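Local coordinates for Ketoacyl_synth_N domain-containing protein (Photorhabdus luminescens subsp. laumondii, PDB 6SMO) that is a ketoacyl-synthase family protein that probably helps build acyl chains on a carrier protein and holds a pentaoxododecanal polyketide chain in a pocket, at residues His206-Gln214 / Gly281-Ile289; Ala266-Phe277 / Phe294-Ile304. One frame throughout, in Å; residues are numbered along the deposited sequence.

Overall arrangement
Interactions 1 and 2 both draw on helix 286-296, interaction 1 on its first turn and the loop leading into it, interaction 2 on its last turn and the strand that follows. Their segments alternate along the chain: Gly281-Ile289 lies between the two segments of interaction 2, as the middle of the crossover that interaction 2 closes. The two centres are about 20 Å apart, and beyond adjoining in sequence the contacts do not touch. They lie about 20 and 23 Å from the centre of the chain. Neither includes Val129, Ala130, Trp133 or Phe134, which line the polyketide pocket; both join parts of the fold by packing and backbone bonds.

Interaction 1 (His206-Gln214 / Gly281-Ile289); sequences HSEVFGEKQ and GIYDDEKEI
Gln214 N donates to Ile282 O at 2.7 Å and 176°, a nearly straight bond and the shortest of those joining the two segments. Two residues on, Asp284 N returns a bond to Glu212 O at 3.2 Å. Together they frame an isolated beta bridge between Lys213 and Tyr283, whose CA atoms are 4.3 Å apart. The bridge ties the loop that follows helix 192-204, in the ketoacyl-synthase N-terminal region, to the lead-in of helix 286-296. Tyr283 buries more surface in the contact than any other residue. Phe210 CB sits over one face of its ring, offset toward the rim, and Ile282 CG2 over the opposite face. The Phe210 ring is turned only 23° from the tyrosine plane but is slid aside, with centroids 5.8 Å apart, and it stacks with Phe357. Lys213 runs alongside Tyr283; a bend at its last torsion (chi4 -75°) brings NZ to Tyr283 OH at 3.3 Å, a weak bond. That hydroxyl also bonds to Asn359 OD1, while the backbone O of Asn359 is bonded to Ser207 OG. Within Gly281-Ile289, Gly281 N reaches the syn lone pair of Glu286 OE1 at 2.8 Å, fastening the loop back onto the helix.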
loop_
_atom_site.group_PDB
_atom_site.type_symbol
_atom_site.label_atom_id
_atom_site.label_comp_id
_atom_site.label_asym_id
_atom_site.label_seq_id
_atom_site.Cartn_x
_atom_site.Cartn_y
_atom_site.Cartn_z
ATOM N N HIS C 206 -3.409 -25.531 8.601
ATOM C CA HIS C 206 -1.969 -25.899 8.669
ATOM C C HIS C 206 -1.228 -25.255 7.492
ATOM O O HIS C 206 -1.883 -24.960 6.472
ATOM C CB HIS C 206 -1.806 -27.428 8.686
ATOM C CG HIS C 206 -1.810 -28.056 7.332
ATOM N ND1 HIS C 206 -2.964 -28.194 6.582
ATOM C CD2 HIS C 206 -0.811 -28.582 6.590
ATOM C CE1 HIS C 206 -2.673 -28.777 5.437
ATOM N NE2 HIS C 206 -1.358 -29.026 5.417
ATOM N N SER C 207 0.084 -25.045 7.638
ATOM C CA SER C 207 0.994 -24.546 6.574
ATOM C C SER C 207 1.516 -25.736 5.760
ATOM O O SER C 207 2.047 -26.681 6.375
ATOM C CB SER C 207 2.123 -23.732 7.157
ATOM O OG SER C 207 3.043 -23.337 6.149
ATOM N N GLU C 208 1.364 -25.684 4.433
ATOM C CA GLU C 208 1.792 -26.753 3.489
ATOM C C GLU C 208 3.321 -26.875 3.500
ATOM O O GLU C 208 3.819 -27.986 3.230
ATOM C CB GLU C 208 1.281 -26.460 2.077
ATOM C CG GLU C 208 -0.228 -26.574 1.941
ATOM C CD GLU C 208 -0.775 -26.196 0.575
ATOM O OE1 GLU C 208 -1.844 -25.556 0.526
ATOM O OE2 GLU C 208 -0.132 -26.545 -0.437
ATOM N N VAL C 209 4.030 -25.780 3.798
ATOM C CA VAL C 209 5.523 -25.713 3.819
ATOM C C VAL C 209 6.029 -26.143 5.202
ATOM O O VAL C 209 6.890 -27.041 5.253
ATOM C CB VAL C 209 6.030 -24.305 3.447
ATOM C CG1 VAL C 209 7.550 -24.225 3.459
ATOM C CG2 VAL C 209 5.488 -23.849 2.100
ATOM N N PHE C 210 5.516 -25.529 6.274
ATOM C CA PHE C 210 6.066 -25.630 7.654
ATOM C C PHE C 210 5.412 -26.794 8.412
ATOM O O PHE C 210 6.163 -27.639 8.943
ATOM C CB PHE C 210 5.928 -24.286 8.374
ATOM C CG PHE C 210 6.861 -23.229 7.839
ATOM C CD1 PHE C 210 8.224 -23.302 8.084
ATOM C CD2 PHE C 210 6.388 -22.180 7.065
ATOM C CE1 PHE C 210 9.090 -22.344 7.581
ATOM C CE2 PHE C 210 7.255 -21.221 6.565
ATOM C CZ PHE C 210 8.605 -21.305 6.821
ATOM N N GLY C 211 4.077 -26.839 8.465
ATOM C CA GLY C 211 3.310 -27.928 9.104
ATOM C C GLY C 211 2.198 -27.409 10.001
ATOM O O GLY C 211 1.607 -26.363 9.670
ATOM N N GLU C 212 1.922 -28.123 11.100
ATOM C CA GLU C 212 0.785 -27.859 12.025
ATOM C C GLU C 212 1.115 -26.670 12.934
ATOM O O GLU C 212 2.311 -26.450 13.215
ATOM C CB GLU C 212 0.475 -29.105 12.858
ATOM C CG GLU C 212 -0.096 -30.253 12.044
ATOM C CD GLU C 212 -1.482 -30.001 11.475
ATOM O OE1 GLU C 212 -1.691 -30.290 10.280
ATOM O OE2 GLU C 212 -2.351 -29.521 12.229
ATOM N N LYS C 213 0.080 -25.944 13.374
ATOM C CA LYS C 213 0.181 -24.763 14.276
ATOM C C LYS C 213 0.173 -25.225 15.738
ATOM O O LYS C 213 -0.456 -26.264 16.029
ATOM C CB LYS C 213 -0.989 -23.799 14.046
ATOM C CG LYS C 213 -0.956 -23.023 12.737
ATOM C CD LYS C 213 -2.105 -22.046 12.596
ATOM C CE LYS C 213 -2.044 -21.223 11.328
ATOM N NZ LYS C 213 -1.006 -20.167 11.404
ATOM N N GLN C 214 0.839 -24.469 16.616
ATOM C CA GLN C 214 0.764 -24.628 18.093
ATOM C C GLN C 214 -0.542 -24.008 18.585
ATOM O O GLN C 214 -1.062 -23.089 17.953
ATOM C CB GLN C 214 1.957 -23.959 18.780
ATOM C CG GLN C 214 3.281 -24.676 18.551
ATOM C CD GLN C 214 4.419 -24.061 19.329
ATOM O OE1 GLN C 214 4.222 -23.401 20.347
ATOM N NE2 GLN C 214 5.634 -24.281 18.853
ATOM N N GLY C 281 7.472 -19.181 16.573
ATOM C CA GLY C 281 6.688 -19.780 17.670
ATOM C C GLY C 281 5.241 -20.057 17.290
ATOM O O GLY C 281 4.429 -20.255 18.214
ATOM N N ILE C 282 4.926 -20.077 15.989
ATOM C CA ILE C 282 3.563 -20.380 15.455
ATOM C C ILE C 282 3.442 -21.894 15.246
ATOM O O ILE C 282 2.455 -22.478 15.739
ATOM C CB ILE C 282 3.286 -19.602 14.151
ATOM C CG1 ILE C 282 3.397 -18.087 14.343
ATOM C CG2 ILE C 282 1.940 -19.996 13.556
ATOM C CD1 ILE C 282 2.349 -17.488 15.260
ATOM N N TYR C 283 4.409 -22.493 14.544
ATOM C CA TYR C 283 4.368 -23.895 14.046
ATOM C C TYR C 283 5.259 -24.796 14.912
ATOM O O TYR C 283 6.246 -24.305 15.496
ATOM C CB TYR C 283 4.763 -23.933 12.567
ATOM C CG TYR C 283 3.905 -23.060 11.687
ATOM C CD1 TYR C 283 2.692 -23.513 11.194
ATOM C CD2 TYR C 283 4.291 -21.768 11.365
ATOM C CE1 TYR C 283 1.891 -22.712 10.395
ATOM C CE2 TYR C 283 3.505 -20.953 10.566
ATOM C CZ TYR C 283 2.299 -21.428 10.078
ATOM O OH TYR C 283 1.518 -20.632 9.291
ATOM N N ASP C 284 4.910 -26.086 14.966
ATOM C CA ASP C 284 5.503 -27.107 15.871
ATOM C C ASP C 284 6.927 -27.464 15.422
ATOM O O ASP C 284 7.803 -27.593 16.298
ATOM C CB ASP C 284 4.641 -28.374 15.916
ATOM C CG ASP C 284 3.248 -28.164 16.486
ATOM O OD1 ASP C 284 2.804 -27.000 16.546
ATOM O OD2 ASP C 284 2.614 -29.171 16.861
ATOM N N ASP C 285 7.141 -27.616 14.110
ATOM C CA ASP C 285 8.359 -28.238 13.520
ATOM C C ASP C 285 9.531 -27.247 13.479
ATOM O O ASP C 285 10.649 -27.698 13.165
ATOM C CB ASP C 285 8.067 -28.779 12.117
ATOM C CG ASP C 285 7.036 -29.895 12.084
ATOM O OD1 ASP C 285 6.952 -30.649 13.074
ATOM O OD2 ASP C 285 6.321 -30.000 11.067
ATOM N N GLU C 286 9.297 -25.964 13.785
ATOM C CA GLU C 286 10.306 -24.872 13.690
ATOM C C GLU C 286 11.596 -25.261 14.424
ATOM O O GLU C 286 12.671 -25.169 13.799
ATOM C CB GLU C 286 9.752 -23.567 14.267
ATOM C CG GLU C 286 10.760 -22.428 14.262
ATOM C CD GLU C 286 10.193 -21.066 14.625
ATOM O OE1 GLU C 286 9.132 -21.020 15.279
ATOM O OE2 GLU C 286 10.818 -20.053 14.251
ATOM N N LYS C 287 11.489 -25.665 15.695
ATOM C CA LYS C 287 12.652 -25.912 16.595
ATOM C C LYS C 287 13.543 -27.016 16.011
ATOM O O LYS C 287 14.773 -26.915 16.175
ATOM C CB LYS C 287 12.193 -26.274 18.012
ATOM C CG LYS C 287 13.270 -26.133 19.082
ATOM C CD LYS C 287 12.825 -26.534 20.473
ATOM C CE LYS C 287 13.922 -26.379 21.506
ATOM N NZ LYS C 287 13.519 -26.922 22.824
ATOM N N GLU C 288 12.951 -28.022 15.354
ATOM C CA GLU C 288 13.682 -29.169 14.750
ATOM C C GLU C 288 14.487 -28.687 13.536
ATOM O O GLU C 288 15.711 -28.923 13.518
ATOM C CB GLU C 288 12.715 -30.285 14.344
ATOM C CG GLU C 288 13.409 -31.589 13.990
ATOM C CD GLU C 288 12.520 -32.636 13.339
ATOM O OE1 GLU C 288 11.295 -32.602 13.571
ATOM O OE2 GLU C 288 13.057 -33.485 12.599
ATOM N N ILE C 289 13.826 -28.037 12.571
ATOM C CA ILE C 289 14.411 -27.679 11.241
ATOM C C ILE C 289 15.430 -26.540 11.395
ATOM O O ILE C 289 16.447 -26.577 10.674
ATOM C CB ILE C 289 13.317 -27.347 10.199
ATOM C CG1 ILE C 289 12.448 -26.150 10.603
ATOM C CG2 ILE C 289 12.480 -28.584 9.903
ATOM C CD1 ILE C 289 11.495 -25.684 9.524
#

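Interaction 2 (Ala266-Phe277 / Phe294-Ile304); sequences AELFNHNENAVF and FSNKEIKTSFI
This is a parallel strand pairing backed by an aromatic cluster, lying where helix 286-296 returns the chain to the sheet beside strand 275-278. Two backbone bonds set the register: Phe277 N to Ser302 O at 2.9 Å, and Ile304 N to Phe277 O at 3.2 Å. Val276 is thereby paired with Ser302 and Phe277 with Phe303. One residue before the strand, Thr301 OG1 donates to Ala275 O at 2.7 Å, approaching from above the carbonyl plane. The two strands and the helix between them form a beta-alpha-beta crossover, and strand 351-356 flanks strand 275-278 as a further parallel partner, bonded through Val276. A Schellman motif at Glu298 ends the helix and turns the chain toward its strand. Phe294, in the helix's last turn, serves two ring contacts at once. Its edge points at the face of Phe277 (planes at 82°, centroids 5.1 Å apart), while its own face receives the edge of Phe269 in an offset T-shaped contact at 80°. With CG opposite the backbone N (chi1 -175°), the Phe277 ring reaches both Phe294 and, obliquely, Phe303, its CD2 3.7 Å from Phe303 CE2. Ile299 CG2 lies over the Phe269 face in a CH-pi contact, 4.0 Å from the ring centroid. On the sheet face that bears Val276 and Ser302, Val276 CG1 touches Ile304 CD1 at 3.7 Å.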
loop_
_atom_site.group_PDB
_atom_site.type_symbol
_atom_site.label_atom_id
_atom_site.label_comp_id
_atom_site.label_asym_id
_atom_site.label_seq_id
_atom_site.Cartn_x
_atom_site.Cartn_y
_atom_site.Cartn_z
ATOM N N ALA C 266 21.217 -18.321 9.665
ATOM C CA ALA C 266 22.428 -18.744 10.409
ATOM C C ALA C 266 23.615 -17.836 10.057
ATOM O O ALA C 266 24.516 -17.700 10.907
ATOM C CB ALA C 266 22.737 -20.193 10.119
ATOM N N GLU C 267 23.615 -17.243 8.858
ATOM C CA GLU C 267 24.683 -16.324 8.371
ATOM C C GLU C 267 24.658 -15.011 9.167
ATOM O O GLU C 267 25.729 -14.381 9.275
ATOM C CB GLU C 267 24.533 -16.052 6.870
ATOM C CG GLU C 267 25.250 -17.066 5.996
ATOM C CD GLU C 267 24.982 -16.935 4.506
ATOM O OE1 GLU C 267 25.179 -17.933 3.783
ATOM O OE2 GLU C 267 24.577 -15.837 4.069
ATOM N N LEU C 268 23.494 -14.613 9.696
ATOM C CA LEU C 268 23.310 -13.353 10.474
ATOM C C LEU C 268 24.166 -13.383 11.749
ATOM O O LEU C 268 24.592 -12.297 12.188
ATOM C CB LEU C 268 21.830 -13.164 10.832
ATOM C CG LEU C 268 20.909 -12.694 9.706
ATOM C CD1 LEU C 268 19.469 -12.613 10.190
ATOM C CD2 LEU C 268 21.351 -11.345 9.154
ATOM N N PHE C 269 24.395 -14.571 12.322
ATOM C CA PHE C 269 25.092 -14.775 13.621
ATOM C C PHE C 269 26.560 -14.335 13.530
ATOM O O PHE C 269 27.076 -13.821 14.541
ATOM C CB PHE C 269 24.980 -16.233 14.078
ATOM C CG PHE C 269 23.677 -16.575 14.753
ATOM C CD1 PHE C 269 22.598 -17.047 14.022
ATOM C CD2 PHE C 269 23.525 -16.413 16.123
ATOM C CE1 PHE C 269 21.398 -17.356 14.646
ATOM C CE2 PHE C 269 22.324 -16.723 16.745
ATOM C CZ PHE C 269 21.264 -17.193 16.005
ATOM N N ASN C 270 27.201 -14.528 12.371
ATOM C CA ASN C 270 28.654 -14.282 12.149
ATOM C C ASN C 270 29.464 -15.169 13.108
ATOM O O ASN C 270 30.505 -14.704 13.616
ATOM C CB ASN C 270 29.010 -12.794 12.281
ATOM C CG ASN C 270 28.875 -12.034 10.979
ATOM O OD1 ASN C 270 27.920 -12.234 10.231
ATOM N ND2 ASN C 270 29.826 -11.157 10.700
ATOM N N HIS C 271 28.992 -16.401 13.336
ATOM C CA HIS C 271 29.615 -17.431 14.213
ATOM C C HIS C 271 29.738 -16.914 15.654
ATOM O O HIS C 271 30.698 -17.321 16.341
ATOM C CB HIS C 271 30.978 -17.865 13.649
ATOM C CG HIS C 271 30.933 -18.352 12.239
ATOM N ND1 HIS C 271 31.460 -17.626 11.188
ATOM C CD2 HIS C 271 30.435 -19.489 11.703
ATOM C CE1 HIS C 271 31.287 -18.292 10.065
ATOM N NE2 HIS C 271 30.661 -19.439 10.353
ATOM N N ASN C 272 28.804 -16.064 16.099
ATOM C CA ASN C 272 28.792 -15.477 17.468
ATOM C C ASN C 272 28.113 -16.467 18.423
ATOM O O ASN C 272 26.998 -16.926 18.101
ATOM C CB ASN C 272 28.107 -14.107 17.499
ATOM C CG ASN C 272 28.255 -13.387 18.824
ATOM O OD1 ASN C 272 29.084 -13.756 19.654
ATOM N ND2 ASN C 272 27.458 -12.353 19.030
ATOM N N GLU C 273 28.767 -16.771 19.551
ATOM C CA GLU C 273 28.303 -17.754 20.569
ATOM C C GLU C 273 27.484 -17.047 21.659
ATOM O O GLU C 273 26.663 -17.730 22.302
ATOM C CB GLU C 273 29.499 -18.492 21.176
ATOM C CG GLU C 273 30.219 -19.391 20.185
ATOM C CD GLU C 273 31.336 -20.235 20.776
ATOM O OE1 GLU C 273 32.372 -20.396 20.101
ATOM O OE2 GLU C 273 31.165 -20.738 21.905
ATOM N N ASN C 274 27.694 -15.739 21.856
ATOM C CA ASN C 274 26.990 -14.912 22.875
ATOM C C ASN C 274 25.753 -14.266 22.237
ATOM O O ASN C 274 25.609 -13.031 22.344
ATOM C CB ASN C 274 27.919 -13.854 23.480
ATOM C CG ASN C 274 29.163 -14.442 24.112
ATOM O OD1 ASN C 274 29.114 -15.505 24.726
ATOM N ND2 ASN C 274 30.283 -13.751 23.975
ATOM N N ALA C 275 24.888 -15.074 21.615
ATOM C CA ALA C 275 23.695 -14.626 20.856
ATOM C C ALA C 275 22.440 -15.342 21.368
ATOM O O ALA C 275 22.551 -16.511 21.788
ATOM C CB ALA C 275 23.905 -14.872 19.383
ATOM N N VAL C 276 21.296 -14.651 21.325
ATOM C CA VAL C 276 19.949 -15.176 21.703
ATOM C C VAL C 276 19.072 -15.185 20.445
ATOM O O VAL C 276 18.953 -14.123 19.803
ATOM C CB VAL C 276 19.319 -14.336 22.832
ATOM C CG1 VAL C 276 17.819 -14.562 22.956
ATOM C CG2 VAL C 276 20.005 -14.590 24.165
ATOM N N PHE C 277 18.486 -16.340 20.116
ATOM C CA PHE C 277 17.609 -16.540 18.932
ATOM C C PHE C 277 16.140 -16.500 19.369
ATOM O O PHE C 277 15.688 -17.442 20.050
ATOM C CB PHE C 277 17.937 -17.859 18.228
ATOM C CG PHE C 277 17.168 -18.084 16.951
ATOM C CD1 PHE C 277 17.500 -17.395 15.795
ATOM C CD2 PHE C 277 16.105 -18.974 16.908
ATOM C CE1 PHE C 277 16.788 -17.595 14.621
ATOM C CE2 PHE C 277 15.396 -19.174 15.731
ATOM C CZ PHE C 277 15.740 -18.483 14.592
ATOM N N PHE C 294 21.413 -24.734 12.041
ATOM C CA PHE C 294 22.477 -24.168 12.914
ATOM C C PHE C 294 23.568 -25.219 13.153
ATOM O O PHE C 294 24.755 -24.841 13.212
ATOM C CB PHE C 294 21.900 -23.674 14.245
ATOM C CG PHE C 294 20.991 -22.471 14.159
ATOM C CD1 PHE C 294 21.216 -21.462 13.232
ATOM C CD2 PHE C 294 19.925 -22.332 15.035
ATOM C CE1 PHE C 294 20.379 -20.357 13.168
ATOM C CE2 PHE C 294 19.093 -21.224 14.972
ATOM C CZ PHE C 294 19.321 -20.240 14.038
ATOM N N SER C 295 23.174 -26.490 13.291
ATOM C CA SER C 295 24.084 -27.652 13.489
ATOM C C SER C 295 25.023 -27.791 12.283
ATOM O O SER C 295 26.210 -28.107 12.495
ATOM C CB SER C 295 23.301 -28.918 13.729
ATOM O OG SER C 295 24.160 -29.978 14.122
ATOM N N ASN C 296 24.506 -27.552 11.071
ATOM C CA ASN C 296 25.261 -27.633 9.790
ATOM C C ASN C 296 26.307 -26.511 9.731
ATOM O O ASN C 296 27.429 -26.783 9.257
ATOM C CB ASN C 296 24.331 -27.563 8.575
ATOM C CG ASN C 296 23.395 -28.748 8.464
ATOM O OD1 ASN C 296 23.741 -29.863 8.852
ATOM N ND2 ASN C 296 22.208 -28.520 7.926
ATOM N N LYS C 297 25.952 -25.308 10.199
ATOM C CA LYS C 297 26.794 -24.081 10.123
ATOM C C LYS C 297 27.617 -23.904 11.408
ATOM O O LYS C 297 28.299 -22.862 11.520
ATOM C CB LYS C 297 25.912 -22.852 9.869
ATOM C CG LYS C 297 25.349 -22.737 8.459
ATOM C CD LYS C 297 26.382 -22.333 7.426
ATOM C CE LYS C 297 25.808 -22.190 6.031
ATOM N NZ LYS C 297 25.050 -20.926 5.877
ATOM N N GLU C 298 27.567 -24.874 12.330
ATOM C CA GLU C 298 28.310 -24.866 13.621
ATOM C C GLU C 298 27.961 -23.590 14.401
ATOM O O GLU C 298 28.892 -22.849 14.780
ATOM C CB GLU C 298 29.819 -24.988 13.378
ATOM C CG GLU C 298 30.276 -26.401 13.063
ATOM C CD GLU C 298 30.567 -27.261 14.281
ATOM O OE1 GLU C 298 31.540 -28.040 14.233
ATOM O OE2 GLU C 298 29.821 -27.153 15.276
ATOM N N ILE C 299 26.664 -23.349 14.621
ATOM C CA ILE C 299 26.133 -22.220 15.443
ATOM C C ILE C 299 25.549 -22.805 16.735
ATOM O O ILE C 299 24.771 -23.777 16.646
ATOM C CB ILE C 299 25.087 -21.397 14.660
ATOM C CG1 ILE C 299 25.611 -20.942 13.295
ATOM C CG2 ILE C 299 24.587 -20.221 15.490
ATOM C CD1 ILE C 299 26.830 -20.046 13.356
ATOM N N LYS C 300 25.921 -22.227 17.881
ATOM C CA LYS C 300 25.438 -22.625 19.231
ATOM C C LYS C 300 24.878 -21.379 19.927
ATOM O O LYS C 300 25.669 -20.469 20.248
ATOM C CB LYS C 300 26.554 -23.302 20.036
ATOM C CG LYS C 300 27.876 -22.547 20.124
ATOM C CD LYS C 300 29.075 -23.452 20.318
ATOM C CE LYS C 300 29.504 -24.144 19.041
ATOM N NZ LYS C 300 30.609 -25.103 19.280
ATOM N N THR C 301 23.556 -21.345 20.122
ATOM C CA THR C 301 22.792 -20.178 20.642
ATOM C C THR C 301 21.672 -20.670 21.567
ATOM O O THR C 301 21.405 -21.889 21.580
ATOM C CB THR C 301 22.252 -19.328 19.483
ATOM O OG1 THR C 301 21.510 -18.237 20.029
ATOM C CG2 THR C 301 21.374 -20.109 18.527
ATOM N N SER C 302 21.055 -19.746 22.309
ATOM C CA SER C 302 19.908 -19.993 23.222
ATOM C C SER C 302 18.594 -19.709 22.483
ATOM O O SER C 302 18.515 -18.667 21.802
ATOM C CB SER C 302 20.026 -19.159 24.472
ATOM O OG SER C 302 19.003 -19.486 25.400
ATOM N N PHE C 303 17.612 -20.608 22.615
ATOM C CA PHE C 303 16.257 -20.495 22.012
ATOM C C PHE C 303 15.281 -19.940 23.055
ATOM O O PHE C 303 15.126 -20.566 24.123
ATOM C CB PHE C 303 15.781 -21.851 21.482
ATOM C CG PHE C 303 16.297 -22.205 20.110
ATOM C CD1 PHE C 303 17.627 -22.547 19.918
ATOM C CD2 PHE C 303 15.452 -22.197 19.010
ATOM C CE1 PHE C 303 18.101 -22.870 18.655
ATOM C CE2 PHE C 303 15.928 -22.522 17.748
ATOM C CZ PHE C 303 17.251 -22.858 17.573
ATOM N N ILE C 304 14.654 -18.799 22.748
ATOM C CA ILE C 304 13.616 -18.135 23.594
ATOM C C ILE C 304 12.387 -17.856 22.721
ATOM O O ILE C 304 12.513 -17.076 21.757
ATOM C CB ILE C 304 14.180 -16.860 24.256
ATOM C CG1 ILE C 304 15.142 -17.209 25.395
ATOM C CG2 ILE C 304 13.059 -15.943 24.729
ATOM C CD1 ILE C 304 15.997 -16.055 25.870
#